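Local atomic coordinates of hypothetical membrane protein (Corynebacterium glutamicum, PDB entry 6JSB), a protein that binds heme and probably passes it along the heme-uptake machinery of corynebacteria, this chain being its HtaA-family domain. Residues Thr163-Ala167 with Thr168-Val172; Asn21-Glu25 with Gly26-Asn30; Arg122-Val125 with Asp126-Thr129. All blocks are in the same frame, centred on the assembly; numbering follows the deposited sequence.

Contact 1 (Thr163-Ala167 with Thr168-Val172)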
loop_
_atom_site.group_PDB
_atom_site.type_symbol
_atom_site.label_atom_id
_atom_site.label_comp_id
_atom_site.label_asym_id
_atom_site.label_seq_id
_atom_site.Cartn_x
_atom_site.Cartn_y
_atom_site.Cartn_z
ATOM N N THR A 163 4.205 -8.487 -7.421
ATOM C CA THR A 163 4.851 -7.197 -7.160
ATOM C C THR A 163 6.271 -7.420 -6.666
ATOM O O THR A 163 6.545 -8.391 -5.953
ATOM C CB THR A 163 4.109 -6.415 -6.091
ATOM O OG1 THR A 163 3.993 -7.255 -4.922
ATOM C CG2 THR A 163 2.631 -6.115 -6.561
ATOM N N LYS A 164 7.169 -6.493 -7.050
ATOM C CA LYS A 164 8.563 -6.512 -6.602
ATOM C C LYS A 164 8.981 -5.099 -6.204
ATOM O O LYS A 164 8.740 -4.162 -6.941
ATOM C CB LYS A 164 9.492 -7.042 -7.708
ATOM C CG LYS A 164 9.298 -8.609 -7.880
ATOM C CD LYS A 164 10.256 -9.123 -8.945
ATOM C CE LYS A 164 10.291 -10.679 -8.993
ATOM N NZ LYS A 164 8.951 -11.301 -8.793
ATOM N N LEU A 165 9.627 -4.982 -5.055
ATOM C CA LEU A 165 10.026 -3.690 -4.496
ATOM C C LEU A 165 11.025 -2.999 -5.415
ATOM O O LEU A 165 11.982 -3.613 -5.908
ATOM C CB LEU A 165 10.685 -3.942 -3.135
ATOM C CG LEU A 165 10.908 -2.725 -2.234
ATOM C CD1 LEU A 165 9.518 -2.227 -1.732
ATOM C CD2 LEU A 165 11.790 -3.237 -1.044
ATOM N N THR A 166 10.838 -1.692 -5.582
ATOM C CA THR A 166 11.802 -0.888 -6.314
ATOM C C THR A 166 12.941 -0.397 -5.407
ATOM O O THR A 166 12.888 -0.476 -4.167
ATOM C CB THR A 166 11.124 0.352 -6.902
ATOM O OG1 THR A 166 10.641 1.146 -5.813
ATOM C CG2 THR A 166 9.984 0.026 -7.847
ATOM N N ALA A 167 13.963 0.178 -6.058
ATOM C CA ALA A 167 15.005 0.860 -5.281
ATOM C C ALA A 167 14.435 1.959 -4.395
ATOM O O ALA A 167 14.926 2.186 -3.274
ATOM C CB ALA A 167 16.059 1.429 -6.241
ATOM N N THR A 168 13.430 2.696 -4.875
ATOM C CA THR A 168 12.787 3.696 -4.005
ATOM C C THR A 168 12.144 3.036 -2.803
ATOM O O THR A 168 12.236 3.520 -1.658
ATOM C CB THR A 168 11.737 4.466 -4.828
ATOM O OG1 THR A 168 12.413 5.229 -5.799
ATOM C CG2 THR A 168 10.899 5.423 -3.937
ATOM N N GLY A 169 11.484 1.906 -3.042
ATOM C CA GLY A 169 10.779 1.213 -1.959
ATOM C C GLY A 169 11.722 0.645 -0.915
ATOM O O GLY A 169 11.333 0.472 0.239
ATOM N N VAL A 170 12.966 0.370 -1.292
ATOM C CA VAL A 170 13.942 -0.144 -0.325
ATOM C C VAL A 170 14.071 0.800 0.870
ATOM O O VAL A 170 14.061 0.355 2.025
ATOM C CB VAL A 170 15.312 -0.380 -1.006
ATOM C CG1 VAL A 170 16.413 -0.572 0.112
ATOM C CG2 VAL A 170 15.200 -1.598 -1.895
ATOM N N ASP A 171 14.211 2.122 0.617
ATOM C CA ASP A 171 14.351 3.049 1.720
ATOM C C ASP A 171 13.058 3.241 2.498
ATOM O O ASP A 171 13.112 3.547 3.688
ATOM C CB ASP A 171 14.854 4.376 1.158
ATOM C CG ASP A 171 16.277 4.235 0.648
ATOM O OD1 ASP A 171 17.066 3.612 1.388
ATOM O OD2 ASP A 171 16.548 4.662 -0.490
ATOM N N VAL A 172 11.898 3.085 1.840
ATOM C CA VAL A 172 10.623 3.221 2.525
ATOM C C VAL A 172 10.477 2.152 3.604
ATOM O O VAL A 172 9.970 2.423 4.709
ATOM C CB VAL A 172 9.465 3.157 1.513
ATOM C CG1 VAL A 172 8.093 3.196 2.289
ATOM C CG2 VAL A 172 9.545 4.372 0.524
#
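Where Thr166 meets Gly169 and Val170, the chain leaves an extended strand and coils at once into a short helix, so that the last strand residue, Leu165, and the first turn of the helix lie against each other. The turn is closed by Val170 N, which donates to Thr166 O over 3.0 Å and approaches that carbonyl at a C=O...N angle of 160°; a weak bond from the same N to Ala167 O accompanies it. Thr166 is the N-cap. Its OG1 sits between its own backbone N and carbonyl carbon (chi1 63°), a rotation that turns the hydroxyl oxygen to the helix start, where it accepts from Gly169 N at 3.0 Å. The same OG1 is hydrogen-bonded to Glu140 O, so one hydroxyl joins the helix start to strand 139-146. Leu165 covers the neighbouring side of the turn: its CD1 lies on the CA of Gly169 at 3.7 Å, a close approach open to it because glycine has no side chain there, while CD2 meets CG2 of Val170 at 3.9 Å. Beyond the turn Leu165 also packs on Tyr177, a heme-binding residue, and Val172 touches the heme itself. The whole is a strand-to-helix junction with a threonine N-cap, and it brings helix 167-172 to the border of the heme pocket.

Contact 2 (Asn21-Glu25 with Gly26-Asn30). With HEM (protoporphyrin IX containing Fe), chain C.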
loop_
_atom_site.group_PDB
_atom_site.type_symbol
_atom_site.label_atom_id
_atom_site.label_comp_id
_atom_site.label_asym_id
_atom_site.label_seq_id
_atom_site.Cartn_x
_atom_site.Cartn_y
_atom_site.Cartn_z
ATOM N N ASN A 21 3.100 -7.565 8.005
ATOM C CA ASN A 21 2.016 -7.404 8.989
ATOM C C ASN A 21 2.198 -8.336 10.171
ATOM O O ASN A 21 1.943 -7.956 11.326
ATOM C CB ASN A 21 0.647 -7.690 8.347
ATOM C CG ASN A 21 0.330 -6.690 7.204
ATOM O OD1 ASN A 21 0.617 -5.500 7.306
ATOM N ND2 ASN A 21 -0.327 -7.187 6.150
ATOM N N ASN A 22 2.628 -9.561 9.909
ATOM C CA ASN A 22 2.924 -10.509 11.005
ATOM C C ASN A 22 3.990 -9.961 11.950
ATOM O O ASN A 22 3.886 -10.059 13.179
ATOM C CB ASN A 22 3.412 -11.818 10.395
ATOM C CG ASN A 22 3.609 -12.880 11.447
ATOM O OD1 ASN A 22 2.636 -13.262 12.089
ATOM N ND2 ASN A 22 4.829 -13.352 11.649
ATOM N N TYR A 23 5.064 -9.392 11.389
ATOM C CA TYR A 23 6.126 -8.826 12.218
ATOM C C TYR A 23 5.640 -7.585 12.967
ATOM O O TYR A 23 5.888 -7.449 14.173
ATOM C CB TYR A 23 7.299 -8.481 11.285
ATOM C CG TYR A 23 8.100 -7.291 11.723
ATOM C CD1 TYR A 23 9.033 -7.400 12.758
ATOM C CD2 TYR A 23 7.999 -6.079 11.038
ATOM C CE1 TYR A 23 9.824 -6.224 13.129
ATOM C CE2 TYR A 23 8.775 -4.960 11.387
ATOM C CZ TYR A 23 9.655 -5.058 12.427
ATOM O OH TYR A 23 10.404 -3.982 12.802
ATOM N N LEU A 24 4.948 -6.686 12.272
ATOM C CA LEU A 24 4.586 -5.398 12.875
ATOM C C LEU A 24 3.601 -5.595 14.024
ATOM O O LEU A 24 3.706 -4.927 15.063
ATOM C CB LEU A 24 4.053 -4.473 11.750
ATOM C CG LEU A 24 3.815 -2.981 12.133
ATOM C CD1 LEU A 24 2.406 -2.831 12.840
ATOM C CD2 LEU A 24 4.907 -2.391 13.043
ATOM N N GLU A 25 2.635 -6.495 13.875
ATOM C CA GLU A 25 1.658 -6.721 14.944
ATOM C C GLU A 25 2.159 -7.699 15.986
ATOM O O GLU A 25 1.446 -7.934 16.986
ATOM C CB GLU A 25 0.365 -7.248 14.322
ATOM C CG GLU A 25 -0.251 -6.220 13.382
ATOM C CD GLU A 25 -1.691 -6.634 12.923
ATOM O OE1 GLU A 25 -2.629 -6.310 13.690
ATOM O OE2 GLU A 25 -1.828 -7.231 11.824
ATOM N N GLY A 26 3.349 -8.258 15.808
ATOM C CA GLY A 26 3.911 -9.282 16.688
ATOM C C GLY A 26 4.808 -8.745 17.796
ATOM O O GLY A 26 4.946 -7.524 18.020
ATOM N N PRO A 27 5.468 -9.680 18.503
ATOM C CA PRO A 27 6.216 -9.335 19.733
ATOM C C PRO A 27 7.542 -8.649 19.500
ATOM O O PRO A 27 8.100 -8.076 20.459
ATOM C CB PRO A 27 6.424 -10.718 20.421
ATOM C CG PRO A 27 6.442 -11.706 19.249
ATOM C CD PRO A 27 5.336 -11.140 18.319
ATOM N N ILE A 28 8.058 -8.623 18.260
ATOM C CA ILE A 28 9.314 -7.926 18.036
ATOM C C ILE A 28 9.056 -6.430 17.948
ATOM O O ILE A 28 9.724 -5.632 18.616
ATOM C CB ILE A 28 10.007 -8.463 16.762
ATOM C CG1 ILE A 28 10.305 -9.962 16.910
ATOM C CG2 ILE A 28 11.282 -7.644 16.441
ATOM C CD1 ILE A 28 10.689 -10.626 15.603
ATOM N N ALA A 29 8.074 -6.021 17.104
ATOM C CA ALA A 29 7.785 -4.587 16.947
ATOM C C ALA A 29 6.850 -4.053 18.040
ATOM O O ALA A 29 6.808 -2.850 18.266
ATOM C CB ALA A 29 7.157 -4.304 15.559
ATOM N N ASN A 30 6.044 -4.910 18.659
ATOM C CA ASN A 30 4.999 -4.413 19.554
ATOM C C ASN A 30 4.796 -5.416 20.687
ATOM O O ASN A 30 3.673 -5.794 20.997
ATOM C CB ASN A 30 3.700 -4.157 18.788
ATOM C CG ASN A 30 3.654 -2.758 18.183
ATOM O OD1 ASN A 30 3.781 -1.759 18.897
ATOM N ND2 ASN A 30 3.446 -2.678 16.832
HETATM C CHA HEM C . 12.213 -6.958 10.402
HETATM C CHB HEM C . 13.757 -5.112 14.610
HETATM C CHC HEM C . 12.929 -0.632 12.838
HETATM C CHD HEM C . 11.059 -2.534 8.730
HETATM C C1A HEM C . 12.773 -6.818 11.657
HETATM C C2A HEM C . 13.343 -7.923 12.404
HETATM C C3A HEM C . 13.775 -7.444 13.594
HETATM C C4A HEM C . 13.484 -6.011 13.596
HETATM C CMA HEM C . 14.456 -8.235 14.753
HETATM C CAA HEM C . 13.423 -9.369 11.871
HETATM C CBA HEM C . 12.222 -10.165 12.361
HETATM C CGA HEM C . 12.120 -11.450 11.570
HETATM O O1A HEM C . 11.248 -12.291 11.925
HETATM O O2A HEM C . 12.904 -11.608 10.581
HETATM C C1B HEM C . 13.658 -3.754 14.493
HETATM C C2B HEM C . 14.025 -2.793 15.534
HETATM C C3B HEM C . 13.808 -1.556 15.052
HETATM C C4B HEM C . 13.262 -1.674 13.693
HETATM C CMB HEM C . 14.610 -3.239 16.904
HETATM C CAB HEM C . 14.026 -0.172 15.732
HETATM C CBB HEM C . 14.090 -0.045 17.061
HETATM C C1C HEM C . 12.339 -0.742 11.574
HETATM C C2C HEM C . 11.911 0.360 10.747
HETATM C C3C HEM C . 11.347 -0.147 9.625
HETATM C C4C HEM C . 11.469 -1.601 9.686
HETATM C CMC HEM C . 11.963 1.858 11.146
HETATM C CAC HEM C . 10.731 0.730 8.549
HETATM C CBC HEM C . 9.702 0.256 7.861
HETATM C C1D HEM C . 11.233 -3.897 8.843
HETATM C C2D HEM C . 10.868 -4.854 7.822
HETATM C C3D HEM C . 11.176 -6.093 8.259
HETATM C C4D HEM C . 11.732 -5.962 9.596
HETATM C CMD HEM C . 10.292 -4.440 6.450
HETATM C CAD HEM C . 10.952 -7.423 7.475
HETATM C CBD HEM C . 9.605 -8.005 7.978
HETATM C CGD HEM C . 9.345 -9.286 7.189
HETATM O O1D HEM C . 10.059 -10.303 7.492
HETATM O O2D HEM C . 8.453 -9.235 6.272
HETATM N NA HEM C . 12.885 -5.624 12.400
HETATM N NB HEM C . 13.166 -3.035 13.424
HETATM N NC HEM C . 12.073 -1.926 10.879
HETATM N ND HEM C . 11.724 -4.616 9.897
HETATM FE FE HEM C . 12.216 -3.721 11.715
HETATM O O HOH W 1 7.017 -9.294 15.757
HETATM O O HOH W 2 1.857 -7.655 19.728
#
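Tyr23 is held between the heme on one side and Ala29 on the other, and this is the dense part of the contact. Its OH binds the heme iron at 2.1 Å as the axial ligand and is also hydrogen-bonded to His80, a second-shell residue that probably helps to position the phenol oxygen. One face of the ring leans over the porphyrin near C4D; on the opposite face CB of Ala29 stands 4.0 Å above the ring plane, displaced toward the rim. CG2 of Ile28 closes the edge, nearly in plane, 3.9 Å from Tyr23 CE1, and the far end of the same side chain, CD1, reaches CBA of a heme propionate arm. The ring is thus confined on both faces and at one edge.

Behind it, Leu24 sets CG anti to its N (chi1 -171°), which brings CD2 to Ala29 CB at 3.9 Å although the side chain starts out away from it. Leu24 O takes a bond of 2.9 Å from Asn30 ND2, with an N-H...O angle of 162° and the oxygen close to the amide plane of Asn30. The tight turn between the helices is pinned by Gly26 N donating to Tyr23 O at 3.1 Å, from well above the carbonyl plane.

The other side is looser and wetter. One water bridges Tyr23 O and Ile28 N, and a second links Glu25 O to Asn30 O at 2.8 and 2.9 Å. The Glu25 carboxylate is held elsewhere, in a salt bridge with Arg55 and by a hydrogen bond with Lys52 N.

Helix 18-24 and the short helix 27-30 follow one another across the turn at Glu25 and Gly26, with Leu24 resting on Trp77 of strand 68-81, Ile40 of strand 39-43 and Leu97 of strand 95-109, while Asn30 is tied to Gly38 and Thr78.

Contact 3 (Arg122-Val125 with Asp126-Thr129). With HEM (protoporphyrin IX containing Fe), chain C.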
loop_
_atom_site.group_PDB
_atom_site.type_symbol
_atom_site.label_atom_id
_atom_site.label_comp_id
_atom_site.label_asym_id
_atom_site.label_seq_id
_atom_site.Cartn_x
_atom_site.Cartn_y
_atom_site.Cartn_z
ATOM N N ARG A 122 9.274 6.848 8.611
ATOM C CA ARG A 122 10.546 7.217 9.228
ATOM C C ARG A 122 11.689 6.385 8.646
ATOM O O ARG A 122 11.595 5.151 8.527
ATOM C CB ARG A 122 10.506 6.993 10.738
ATOM C CG ARG A 122 9.469 7.844 11.441
ATOM C CD ARG A 122 9.702 7.757 12.958
ATOM N NE ARG A 122 8.657 8.429 13.723
ATOM C CZ ARG A 122 8.539 9.753 13.895
ATOM N NH1 ARG A 122 9.414 10.630 13.319
ATOM N NH2 ARG A 122 7.554 10.223 14.686
ATOM N N GLU A 123 12.794 7.075 8.344
ATOM C CA GLU A 123 14.034 6.404 7.948
ATOM C C GLU A 123 14.515 5.470 9.048
ATOM O O GLU A 123 14.393 5.783 10.235
ATOM C CB GLU A 123 15.082 7.502 7.681
ATOM C CG GLU A 123 16.404 6.964 7.098
ATOM C CD GLU A 123 17.431 8.075 6.913
ATOM O OE1 GLU A 123 18.601 7.756 6.627
ATOM O OE2 GLU A 123 17.067 9.249 7.066
ATOM N N PHE A 124 15.026 4.290 8.671
ATOM C CA PHE A 124 15.729 3.468 9.658
ATOM C C PHE A 124 17.144 3.991 9.808
ATOM O O PHE A 124 17.923 3.962 8.853
ATOM C CB PHE A 124 15.756 1.985 9.284
ATOM C CG PHE A 124 16.497 1.158 10.305
ATOM C CD1 PHE A 124 15.882 0.791 11.494
ATOM C CD2 PHE A 124 17.836 0.863 10.157
ATOM C CE1 PHE A 124 16.553 0.097 12.486
ATOM C CE2 PHE A 124 18.536 0.170 11.163
ATOM C CZ PHE A 124 17.879 -0.237 12.322
ATOM N N VAL A 125 17.475 4.481 11.001
ATOM C CA VAL A 125 18.829 4.956 11.285
ATOM C C VAL A 125 19.501 3.932 12.199
ATOM O O VAL A 125 20.544 3.357 11.849
ATOM C CB VAL A 125 18.800 6.366 11.906
ATOM C CG1 VAL A 125 20.210 6.807 12.338
ATOM C CG2 VAL A 125 18.270 7.339 10.880
ATOM N N ASP A 126 18.923 3.693 13.374
ATOM C CA ASP A 126 19.368 2.643 14.278
ATOM C C ASP A 126 18.230 2.398 15.251
ATOM O O ASP A 126 17.166 3.020 15.155
ATOM C CB ASP A 126 20.681 2.993 14.998
ATOM C CG ASP A 126 20.584 4.251 15.839
ATOM O OD1 ASP A 126 19.540 4.521 16.470
ATOM O OD2 ASP A 126 21.616 4.964 15.950
ATOM N N THR A 127 18.444 1.480 16.178
ATOM C CA THR A 127 17.337 1.034 17.008
ATOM C C THR A 127 17.048 1.957 18.170
ATOM O O THR A 127 16.171 1.618 18.990
ATOM C CB THR A 127 17.598 -0.365 17.543
ATOM O OG1 THR A 127 18.737 -0.306 18.409
ATOM C CG2 THR A 127 17.858 -1.321 16.377
ATOM N N LYS A 128 17.764 3.084 18.286
ATOM C CA LYS A 128 17.593 4.021 19.387
ATOM C C LYS A 128 17.271 5.433 18.893
ATOM O O LYS A 128 17.442 6.406 19.650
ATOM C CB LYS A 128 18.846 4.046 20.281
ATOM C CG LYS A 128 19.172 2.673 20.896
ATOM C CD LYS A 128 18.047 2.243 21.849
ATOM C CE LYS A 128 18.192 0.811 22.366
ATOM N NZ LYS A 128 17.039 0.431 23.260
ATOM N N THR A 129 16.828 5.566 17.649
ATOM C CA THR A 129 16.588 6.866 17.026
ATOM C C THR A 129 15.172 6.888 16.459
ATOM O O THR A 129 14.817 6.007 15.674
ATOM C CB THR A 129 17.572 7.105 15.879
ATOM O OG1 THR A 129 18.901 7.113 16.416
ATOM C CG2 THR A 129 17.292 8.443 15.191
HETATM C CHA HEM C . 12.213 -6.958 10.402
HETATM C CHB HEM C . 13.757 -5.112 14.610
HETATM C CHC HEM C . 12.929 -0.632 12.838
HETATM C CHD HEM C . 11.059 -2.534 8.730
HETATM C C1A HEM C . 12.773 -6.818 11.657
HETATM C C2A HEM C . 13.343 -7.923 12.404
HETATM C C3A HEM C . 13.775 -7.444 13.594
HETATM C C4A HEM C . 13.484 -6.011 13.596
HETATM C CMA HEM C . 14.456 -8.235 14.753
HETATM C CAA HEM C . 13.423 -9.369 11.871
HETATM C CBA HEM C . 12.222 -10.165 12.361
HETATM C CGA HEM C . 12.120 -11.450 11.570
HETATM O O1A HEM C . 11.248 -12.291 11.925
HETATM O O2A HEM C . 12.904 -11.608 10.581
HETATM C C1B HEM C . 13.658 -3.754 14.493
HETATM C C2B HEM C . 14.025 -2.793 15.534
HETATM C C3B HEM C . 13.808 -1.556 15.052
HETATM C C4B HEM C . 13.262 -1.674 13.693
HETATM C CMB HEM C . 14.610 -3.239 16.904
HETATM C CAB HEM C . 14.026 -0.172 15.732
HETATM C CBB HEM C . 14.090 -0.045 17.061
HETATM C C1C HEM C . 12.339 -0.742 11.574
HETATM C C2C HEM C . 11.911 0.360 10.747
HETATM C C3C HEM C . 11.347 -0.147 9.625
HETATM C C4C HEM C . 11.469 -1.601 9.686
HETATM C CMC HEM C . 11.963 1.858 11.146
HETATM C CAC HEM C . 10.731 0.730 8.549
HETATM C CBC HEM C . 9.702 0.256 7.861
HETATM C C1D HEM C . 11.233 -3.897 8.843
HETATM C C2D HEM C . 10.868 -4.854 7.822
HETATM C C3D HEM C . 11.176 -6.093 8.259
HETATM C C4D HEM C . 11.732 -5.962 9.596
HETATM C CMD HEM C . 10.292 -4.440 6.450
HETATM C CAD HEM C . 10.952 -7.423 7.475
HETATM C CBD HEM C . 9.605 -8.005 7.978
HETATM C CGD HEM C . 9.345 -9.286 7.189
HETATM O O1D HEM C . 10.059 -10.303 7.492
HETATM O O2D HEM C . 8.453 -9.235 6.272
HETATM N NA HEM C . 12.885 -5.624 12.400
HETATM N NB HEM C . 13.166 -3.035 13.424
HETATM N NC HEM C . 12.073 -1.926 10.879
HETATM N ND HEM C . 11.724 -4.616 9.897
HETATM FE FE HEM C . 12.216 -3.721 11.715
HETATM O O HOH W 3 15.808 4.743 13.285
#
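The Phe124 ring carries the backbone of Asp126 over one face: Asp126 N stands 4.1 Å above its centre, and CA of Asp126 approaches ring atom CZ at 3.8 Å. At the edge, near the ring plane, lies Thr127 CG2, 4.2 Å from CZ. Toward the heme the ring plane stands nearly perpendicular to the porphyrin, and CD1 comes obliquely within 3.5 Å of the meso carbon CHC. The side chain reaches this place because CG is anti to the backbone N (chi1 179°), which swings the ring over the following residues of its own loop. Phe176 adds an edge-to-face ring contact.

The second flat group is the Asp126 carboxylate, whose OD1 is gripped by two donors arriving from opposite faces of its plane. Lys128 N donates on the anti side at 2.9 Å, which makes an Asx turn, and Thr129 OG1 donates at 2.7 Å from above the plane. The two bonds limit rotation of the carboxylate and fold the loop back, bringing Thr129 CG2 near Val125 CB. Inside the bend a water accepts from Val125 N at 2.8 Å and lies close to the carbonyl oxygens of Asp126 and Thr129. Thr127 faces the porphyrin too, its backbone O being 3.3 Å from the vinyl carbon CBB.

This bend belongs to the loop between strands 112-122 and 133-136, an antiparallel pair. The backbone of Arg122 is bonded to that of Asp98 in strand 95-109 and its NH1 to Ala131 O; the backbones of Glu123 and Asp132 are hydrogen-bonded, and Val125 rests on Ala131.

How the contacts relate
Along the chain contact 2 comes first, then contact 3, then contact 1, all within the HtaA-family region and all attached to the large antiparallel beta-sheet. Their centres lie about 21 Å (contacts 1 and 2), 18 Å (1 and 3) and 17 Å (2 and 3) apart, and no two of them touch. Heme connects them instead: contact 2 supplies the axial ligand from a pair of short helices, contact 3 brings a loop against the porphyrin, and contact 1 reaches it through Val172. The pocket is therefore assembled from connections that lie far apart in the sequence, with the beta-sheet as the common frame.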